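PDB 5XSW: chitinase, which probably hydrolyses the beta-1,4 linkages within chitin chains as an endochitinase, and is probably able to bind polysaccharide as well. Local coordinates for residues Thr14-Leu19 with Thr81-Ile86; Lys36-Glu41 with Ile68-Arg73; Val183-Phe188 with Thr287-Ser292. All blocks are in the same frame, centred on the assembly; numbering follows the deposited sequence.

Contact 1: residues Thr14-Leu19 with Thr81-Ile86; sequences TVELTL and TVKIII
Val15 and Ile86 exchange both of their backbone hydrogen bonds, Val15 N to Ile86 O and Ile86 N to Val15 O, each 2.8 Å long and almost straight (177°). Leu17 with Ile84 and Leu19 with Val82 repeat the arrangement, the shortest of the six bonds being Val82 N to Leu19 O at 2.7 Å. The intervening pairs add CA-H···O contacts, such as Glu16 CA to Ile84 O at 3.3 Å. The other backbone edges are used too: Glu16 bonds to Arg4, Thr18 to Ala2, and Lys83 to Ala52. Val15, Leu17, Leu19, Val82, Ile84 and Ile86 share one buried face; the beta-branched valines and isoleucines suit an extended backbone, and all six suit a dry interior. The side chains of Leu19 and Ile84 cross, with Leu19 CD1 4.2 Å from Ile84 CD1. On the other face, Glu16 stretches out with CG anti to its backbone N (chi1 180°) and lays OE1 against Lys83 CD at 3.4 Å. Lys83 NZ stays 5.1 Å from Glu16 OE1, too far for a salt bridge. The chemistry implies a two-faced sheet: backbone hydrogen bonds hold the strands together, one face is greasy, and on the polar one any Glu16-Lys83 attraction is probably weak and solvent-screened.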
# COMPACT_ATOMS: atom_id res chain seq x y z
N THR A 14 -7.10 -43.18 13.48
CA THR A 14 -6.99 -41.81 13.97
C THR A 14 -5.54 -41.30 13.85
O THR A 14 -4.60 -41.89 14.41
CB THR A 14 -7.49 -41.70 15.42
OG1 THR A 14 -8.91 -41.94 15.42
CG2 THR A 14 -7.24 -40.29 15.96
N VAL A 15 -5.38 -40.21 13.10
CA VAL A 15 -4.07 -39.61 12.84
C VAL A 15 -4.01 -38.16 13.39
O VAL A 15 -4.97 -37.40 13.26
CB VAL A 15 -3.78 -39.60 11.32
CG1 VAL A 15 -2.53 -38.78 11.00
CG2 VAL A 15 -3.64 -41.00 10.78
N GLU A 16 -2.89 -37.80 14.02
CA GLU A 16 -2.63 -36.43 14.41
C GLU A 16 -1.59 -35.81 13.49
O GLU A 16 -0.46 -36.32 13.36
CB GLU A 16 -2.17 -36.34 15.84
CG GLU A 16 -1.89 -34.91 16.26
CD GLU A 16 -1.85 -34.74 17.75
OE1 GLU A 16 -2.39 -33.73 18.27
OE2 GLU A 16 -1.25 -35.62 18.42
N LEU A 17 -1.97 -34.70 12.87
CA LEU A 17 -1.08 -33.93 12.02
C LEU A 17 -0.64 -32.64 12.75
O LEU A 17 -1.49 -31.93 13.23
CB LEU A 17 -1.80 -33.57 10.73
CG LEU A 17 -1.06 -32.56 9.84
CD1 LEU A 17 0.23 -33.16 9.28
CD2 LEU A 17 -1.99 -32.10 8.74
N THR A 18 0.65 -32.39 12.82
CA THR A 18 1.13 -31.18 13.44
C THR A 18 1.78 -30.28 12.40
O THR A 18 2.72 -30.67 11.73
CB THR A 18 2.15 -31.50 14.56
OG1 THR A 18 1.53 -32.32 15.54
CG2 THR A 18 2.63 -30.23 15.21
N LEU A 19 1.26 -29.06 12.29
CA LEU A 19 1.79 -28.05 11.40
C LEU A 19 2.34 -26.94 12.25
O LEU A 19 1.69 -26.48 13.17
CB LEU A 19 0.69 -27.49 10.50
CG LEU A 19 -0.13 -28.46 9.65
CD1 LEU A 19 -1.31 -27.76 9.01
CD2 LEU A 19 0.75 -29.09 8.59
N THR A 81 1.94 -23.19 16.28
CA THR A 81 1.68 -24.61 16.02
C THR A 81 0.20 -24.84 15.85
O THR A 81 -0.61 -24.21 16.54
CB THR A 81 2.26 -25.48 17.13
OG1 THR A 81 3.67 -25.31 17.13
CG2 THR A 81 1.94 -27.02 16.90
N VAL A 82 -0.17 -25.70 14.90
CA VAL A 82 -1.57 -26.05 14.72
C VAL A 82 -1.67 -27.60 14.65
O VAL A 82 -0.93 -28.23 13.90
CB VAL A 82 -2.18 -25.41 13.46
CG1 VAL A 82 -3.60 -25.98 13.17
CG2 VAL A 82 -2.24 -23.84 13.59
N LYS A 83 -2.54 -28.21 15.46
CA LYS A 83 -2.64 -29.67 15.50
C LYS A 83 -3.98 -30.06 15.00
O LYS A 83 -4.99 -29.49 15.39
CB LYS A 83 -2.40 -30.21 16.91
CG LYS A 83 -0.96 -30.15 17.28
CD LYS A 83 -0.66 -30.77 18.61
CE LYS A 83 0.81 -30.60 18.98
NZ LYS A 83 0.91 -30.51 20.46
N ILE A 84 -3.97 -31.02 14.07
CA ILE A 84 -5.18 -31.45 13.43
C ILE A 84 -5.41 -32.98 13.68
O ILE A 84 -4.46 -33.77 13.61
CB ILE A 84 -5.11 -31.18 11.93
CG1 ILE A 84 -5.13 -29.65 11.68
CG2 ILE A 84 -6.25 -31.82 11.21
CD1 ILE A 84 -4.99 -29.29 10.21
N ILE A 85 -6.64 -33.35 14.01
CA ILE A 85 -6.99 -34.76 14.19
C ILE A 85 -7.89 -35.22 13.07
O ILE A 85 -8.96 -34.64 12.81
CB ILE A 85 -7.66 -34.99 15.53
CG1 ILE A 85 -6.66 -34.63 16.62
CG2 ILE A 85 -8.11 -36.49 15.66
CD1 ILE A 85 -7.30 -34.16 17.84
N ILE A 86 -7.40 -36.24 12.36
CA ILE A 86 -8.06 -36.83 11.21
C ILE A 86 -8.52 -38.25 11.57
O ILE A 86 -7.72 -39.07 12.04
CB ILE A 86 -7.11 -36.93 10.00
CG1 ILE A 86 -6.53 -35.55 9.63
CG2 ILE A 86 -7.80 -37.63 8.82
CD1 ILE A 86 -5.24 -35.66 8.88

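Contact 2: residues Lys36-Glu41 with Ile68-Arg73; sequences KNITFE and IDLTWR
Ile68 and Ile38 form an antiparallel hydrogen-bonded pair, with Ile38 N bonded to Ile68 O at 2.9 Å and Ile68 N to Ile38 O at 2.8 Å. From this pair the Ile68 side chain climbs into the interior. Its CB lies 3.7 Å from Ile38 O, and CG1, anti to the carbonyl carbon (chi1 -63°), still skirts that same oxygen. The CG2 branch faces Ile38 CD1 at 4.3 Å. At the tip, Ile68 CD1 meets the rim of the Phe40 ring in the ring plane, 3.8 Å from CE2. A beta-branched residue suits the spot, since its two arms reach two different neighbours. Ile38 has an unusual chi2 of 94° that swings its CD1 against Leu70 CD1 at 3.6 Å, so the hydrophobic seam runs on past the end of the strand. There Asp69 turns the chain: its OD1 accepts from Thr71 N at 2.8 Å, met from above the carboxylate plane, which is an Asx turn, and OD1 also makes a salt bridge to Arg482 NH1, of the C-terminal helix 475-482. With an alanine here, the Thr71 N-H and the Arg482 guanidinium would probably both be left without this mate, and the turn set freer to move. A water bridges Leu70 N and, weakly, Lys36 O where the strands part. On its other side, strand 32-41 pairs with strand 98-104, Lys36 and Asn37 both facing His103 as a classic beta bulge. Phe40 and Leu70 also touch Ile86 and Ile84 of the opposing sheet, as in a beta-sandwich, which the N-terminal part of this chain appears to form.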
# COMPACT_ATOMS: atom_id res chain seq x y z
N LYS A 36 -1.73 -22.31 1.64
CA LYS A 36 -2.91 -22.38 0.81
C LYS A 36 -3.83 -23.57 1.20
O LYS A 36 -5.03 -23.42 1.42
CB LYS A 36 -2.49 -22.52 -0.65
CG LYS A 36 -3.63 -22.40 -1.66
CD LYS A 36 -3.17 -22.90 -3.05
CE LYS A 36 -4.16 -22.55 -4.17
NZ LYS A 36 -4.23 -21.07 -4.50
N ASN A 37 -3.24 -24.77 1.25
CA ASN A 37 -3.95 -25.95 1.74
C ASN A 37 -2.92 -27.04 2.04
O ASN A 37 -1.71 -26.84 1.86
CB ASN A 37 -5.03 -26.41 0.75
CG ASN A 37 -4.53 -26.58 -0.66
OD1 ASN A 37 -3.49 -27.20 -0.88
ND2 ASN A 37 -5.29 -26.07 -1.63
N ILE A 38 -3.40 -28.14 2.62
CA ILE A 38 -2.56 -29.31 2.91
C ILE A 38 -3.29 -30.46 2.18
O ILE A 38 -4.50 -30.60 2.32
CB ILE A 38 -2.46 -29.65 4.41
CG1 ILE A 38 -1.96 -28.48 5.26
CG2 ILE A 38 -1.48 -30.86 4.66
CD1 ILE A 38 -3.11 -27.68 5.83
N THR A 39 -2.59 -31.25 1.38
CA THR A 39 -3.26 -32.41 0.78
C THR A 39 -2.72 -33.71 1.39
O THR A 39 -1.58 -33.78 1.87
CB THR A 39 -3.08 -32.49 -0.74
OG1 THR A 39 -1.69 -32.37 -1.08
CG2 THR A 39 -3.89 -31.40 -1.47
N PHE A 40 -3.54 -34.74 1.36
CA PHE A 40 -2.97 -36.06 1.61
C PHE A 40 -3.84 -37.08 0.87
O PHE A 40 -4.89 -36.74 0.33
CB PHE A 40 -2.90 -36.37 3.12
CG PHE A 40 -4.28 -36.49 3.78
CD1 PHE A 40 -4.95 -37.72 3.84
CD2 PHE A 40 -4.89 -35.38 4.38
CE1 PHE A 40 -6.22 -37.84 4.47
CE2 PHE A 40 -6.14 -35.46 5.00
CZ PHE A 40 -6.83 -36.72 5.06
N GLU A 41 -3.39 -38.34 0.86
CA GLU A 41 -4.12 -39.37 0.14
C GLU A 41 -4.57 -40.46 1.10
O GLU A 41 -3.88 -40.75 2.07
CB GLU A 41 -3.25 -39.94 -1.00
CG GLU A 41 -3.12 -38.95 -2.15
CD GLU A 41 -1.98 -39.30 -3.13
OE1 GLU A 41 -2.09 -38.91 -4.31
OE2 GLU A 41 -0.98 -39.93 -2.74
N ILE A 68 -7.17 -30.11 2.77
CA ILE A 68 -7.54 -29.40 3.98
C ILE A 68 -7.28 -27.90 3.77
O ILE A 68 -6.15 -27.52 3.43
CB ILE A 68 -6.76 -29.85 5.18
CG1 ILE A 68 -7.05 -31.35 5.49
CG2 ILE A 68 -7.13 -28.97 6.40
CD1 ILE A 68 -5.99 -31.91 6.46
N ASP A 69 -8.31 -27.09 3.98
CA ASP A 69 -8.20 -25.61 3.89
C ASP A 69 -8.26 -25.05 5.31
O ASP A 69 -9.26 -25.23 5.98
CB ASP A 69 -9.31 -25.07 2.98
CG ASP A 69 -9.34 -23.51 2.87
OD1 ASP A 69 -8.57 -22.84 3.55
OD2 ASP A 69 -10.16 -23.01 2.10
N LEU A 70 -7.19 -24.40 5.78
CA LEU A 70 -7.11 -23.93 7.14
C LEU A 70 -7.85 -22.60 7.34
O LEU A 70 -7.90 -22.11 8.46
CB LEU A 70 -5.66 -23.77 7.58
CG LEU A 70 -4.81 -25.05 7.55
CD1 LEU A 70 -3.34 -24.71 7.81
CD2 LEU A 70 -5.35 -26.06 8.62
N THR A 71 -8.41 -22.06 6.26
CA THR A 71 -9.17 -20.80 6.23
C THR A 71 -8.51 -19.74 7.11
O THR A 71 -7.41 -19.29 6.78
CB THR A 71 -10.70 -21.01 6.62
OG1 THR A 71 -10.83 -21.39 8.00
CG2 THR A 71 -11.32 -22.07 5.75
N TRP A 72 -9.09 -19.38 8.24
CA TRP A 72 -8.55 -18.26 9.01
C TRP A 72 -7.31 -18.67 9.73
O TRP A 72 -6.57 -17.84 10.24
CB TRP A 72 -9.60 -17.73 10.00
CG TRP A 72 -9.89 -18.68 11.12
CD1 TRP A 72 -10.86 -19.67 11.16
CD2 TRP A 72 -9.21 -18.73 12.38
NE1 TRP A 72 -10.80 -20.34 12.38
CE2 TRP A 72 -9.80 -19.78 13.14
CE3 TRP A 72 -8.14 -18.02 12.94
CZ2 TRP A 72 -9.36 -20.11 14.42
CZ3 TRP A 72 -7.71 -18.34 14.21
CH2 TRP A 72 -8.32 -19.38 14.94
N ARG A 73 -7.01 -19.96 9.74
CA ARG A 73 -5.83 -20.39 10.51
C ARG A 73 -4.59 -20.75 9.64
O ARG A 73 -3.63 -21.41 10.12
CB ARG A 73 -6.25 -21.58 11.39
CG ARG A 73 -5.80 -21.47 12.77
CD ARG A 73 -6.55 -22.44 13.70
NE ARG A 73 -5.68 -22.66 14.85
CZ ARG A 73 -5.93 -23.50 15.84
NH1 ARG A 73 -5.07 -23.60 16.83
NH2 ARG A 73 -7.04 -24.23 15.84
O HOH W 1 -5.04 -23.13 4.17

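Contact 3: residues Val183-Phe188 with Thr287-Ser292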
# COMPACT_ATOMS: atom_id res chain seq x y z
N VAL A 183 21.72 5.86 -19.62
CA VAL A 183 21.84 5.38 -18.27
C VAL A 183 22.40 6.55 -17.45
O VAL A 183 23.54 6.97 -17.69
CB VAL A 183 22.80 4.16 -18.20
CG1 VAL A 183 23.13 3.86 -16.74
CG2 VAL A 183 22.14 2.91 -18.95
N PRO A 184 21.62 7.10 -16.49
CA PRO A 184 22.11 8.31 -15.78
C PRO A 184 23.43 8.15 -15.04
O PRO A 184 24.22 9.08 -15.01
CB PRO A 184 20.97 8.59 -14.76
CG PRO A 184 19.72 8.08 -15.48
CD PRO A 184 20.20 6.80 -16.17
N ASN A 185 23.68 7.00 -14.41
CA ASN A 185 24.99 6.79 -13.78
C ASN A 185 25.19 5.32 -13.52
O ASN A 185 24.27 4.51 -13.71
CB ASN A 185 25.12 7.57 -12.46
CG ASN A 185 24.06 7.16 -11.42
OD1 ASN A 185 24.09 6.06 -10.90
ND2 ASN A 185 23.19 8.11 -11.03
N LYS A 186 26.40 4.97 -13.10
CA LYS A 186 26.79 3.57 -13.03
C LYS A 186 26.21 2.93 -11.81
O LYS A 186 26.16 1.70 -11.75
CB LYS A 186 28.34 3.48 -13.01
CG LYS A 186 28.92 4.12 -11.74
CD LYS A 186 30.48 4.00 -11.72
CE LYS A 186 31.17 4.88 -12.72
NZ LYS A 186 32.62 5.01 -12.28
N TYR A 187 25.83 3.72 -10.78
CA TYR A 187 25.28 3.08 -9.58
C TYR A 187 23.87 2.56 -9.91
O TYR A 187 23.47 1.48 -9.50
CB TYR A 187 25.27 4.04 -8.37
CG TYR A 187 26.66 4.57 -8.16
CD1 TYR A 187 27.70 3.71 -7.82
CD2 TYR A 187 26.97 5.92 -8.38
CE1 TYR A 187 29.02 4.18 -7.69
CE2 TYR A 187 28.27 6.39 -8.26
CZ TYR A 187 29.28 5.52 -7.90
OH TYR A 187 30.58 5.98 -7.78
N PHE A 188 23.15 3.38 -10.64
CA PHE A 188 21.86 2.96 -11.20
C PHE A 188 22.04 1.72 -12.08
O PHE A 188 21.24 0.75 -12.01
CB PHE A 188 21.25 4.11 -12.04
CG PHE A 188 19.95 3.70 -12.75
CD1 PHE A 188 18.80 3.41 -12.01
CD2 PHE A 188 19.88 3.64 -14.13
CE1 PHE A 188 17.56 3.03 -12.68
CE2 PHE A 188 18.69 3.24 -14.79
CZ PHE A 188 17.54 2.96 -14.03
N THR A 287 21.55 7.29 -2.75
CA THR A 287 21.47 5.83 -2.66
C THR A 287 20.23 5.31 -3.37
O THR A 287 20.17 4.11 -3.72
CB THR A 287 21.46 5.33 -1.18
OG1 THR A 287 20.34 5.89 -0.45
CG2 THR A 287 22.86 5.67 -0.49
N ALA A 288 19.24 6.17 -3.59
CA ALA A 288 18.01 5.72 -4.31
C ALA A 288 18.33 5.36 -5.78
O ALA A 288 17.54 4.71 -6.45
CB ALA A 288 16.91 6.83 -4.22
N TRP A 289 19.48 5.79 -6.32
CA TRP A 289 19.85 5.34 -7.67
C TRP A 289 20.04 3.80 -7.66
O TRP A 289 19.82 3.12 -8.65
CB TRP A 289 21.13 6.00 -8.14
CG TRP A 289 20.89 7.47 -8.61
CD1 TRP A 289 21.43 8.62 -8.05
CD2 TRP A 289 20.09 7.87 -9.70
NE1 TRP A 289 20.96 9.72 -8.76
CE2 TRP A 289 20.18 9.28 -9.79
CE3 TRP A 289 19.30 7.16 -10.64
CZ2 TRP A 289 19.50 10.01 -10.78
CZ3 TRP A 289 18.64 7.90 -11.65
CH2 TRP A 289 18.75 9.31 -11.71
N ILE A 290 20.45 3.26 -6.54
CA ILE A 290 20.64 1.82 -6.43
C ILE A 290 19.35 1.14 -5.96
O ILE A 290 18.93 0.13 -6.53
CB ILE A 290 21.78 1.51 -5.43
CG1 ILE A 290 23.11 1.98 -6.00
CG2 ILE A 290 21.78 0.03 -5.06
CD1 ILE A 290 24.32 1.97 -4.91
N THR A 291 18.73 1.66 -4.90
CA THR A 291 17.57 0.97 -4.36
C THR A 291 16.34 1.04 -5.27
O THR A 291 15.56 0.08 -5.29
CB THR A 291 17.15 1.49 -2.95
OG1 THR A 291 16.97 2.92 -2.96
CG2 THR A 291 18.24 1.13 -1.91
N SER A 292 16.17 2.11 -6.05
CA SER A 292 14.88 2.27 -6.72
C SER A 292 14.65 1.23 -7.87
O SER A 292 13.55 0.74 -7.99
CB SER A 292 14.67 3.70 -7.25
OG SER A 292 15.55 4.15 -8.27
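Asn185 stands its amide upright on the Trp289 indole: the two planes are 88° apart, and ND2 rides over one face, offset toward the rim, with CD2 of Trp289 3.4 Å from it. Such a pose is consistent with an amide N-H directed at the electron-rich ring. The same amide caps helix 186-199. With CG between the backbone N and the carbonyl carbon (chi1 60°), Asn185 OD1 turns back to accept from Phe188 N at 2.9 Å, nearly straight, and weakly from Tyr187 N, which is why asparagine suits this N-cap. Trp289 in turn directs its edge at the face of Phe188, an offset T-shaped pair with centroids 5.9 Å apart and planes at 74°. Pro184, lying across the far end of the indole, brings its CB to 3.8 Å from Trp289 CH2. Beside this cluster, Tyr187 CB packs on Ile290 CG1 at 3.8 Å, while the Tyr187 hydroxyl leads away to Asp401 and a glycerol. Trp289 O is buried with no hydrogen-bond partner in the model; the CA-H of Phe188, with CA 3.3 Å away, approaches it. No hydrogen bond crosses the contact, so aromatic, amide-ring and aliphatic packing joins the two helix starts.

Contacts 1 and 2 belong to one unit, the apparent N-terminal beta-sandwich, which is distinct from the helical domain that holds the glycan. Their centres are 12 Å apart, and Leu19 CD1 packs on Ile38 CD1 at 3.7 Å where the two sheets meet. Contact 3 lies in that helical domain on the opposite side of the chain's centre, its centre about 50 Å from that of contact 1 and 43 Å from that of contact 2. The Trp289 side chain is about 13 Å from a bound N-acetylglucosamine, and Phe188 touches Met207 of helix 203-214, whose end carries the glycan-pocket residues Lys212, Glu213 and Asn214. Helix 288-311 links the regions: it begins in contact 3, and its Ala309 accepts from Lys36 of contact 2.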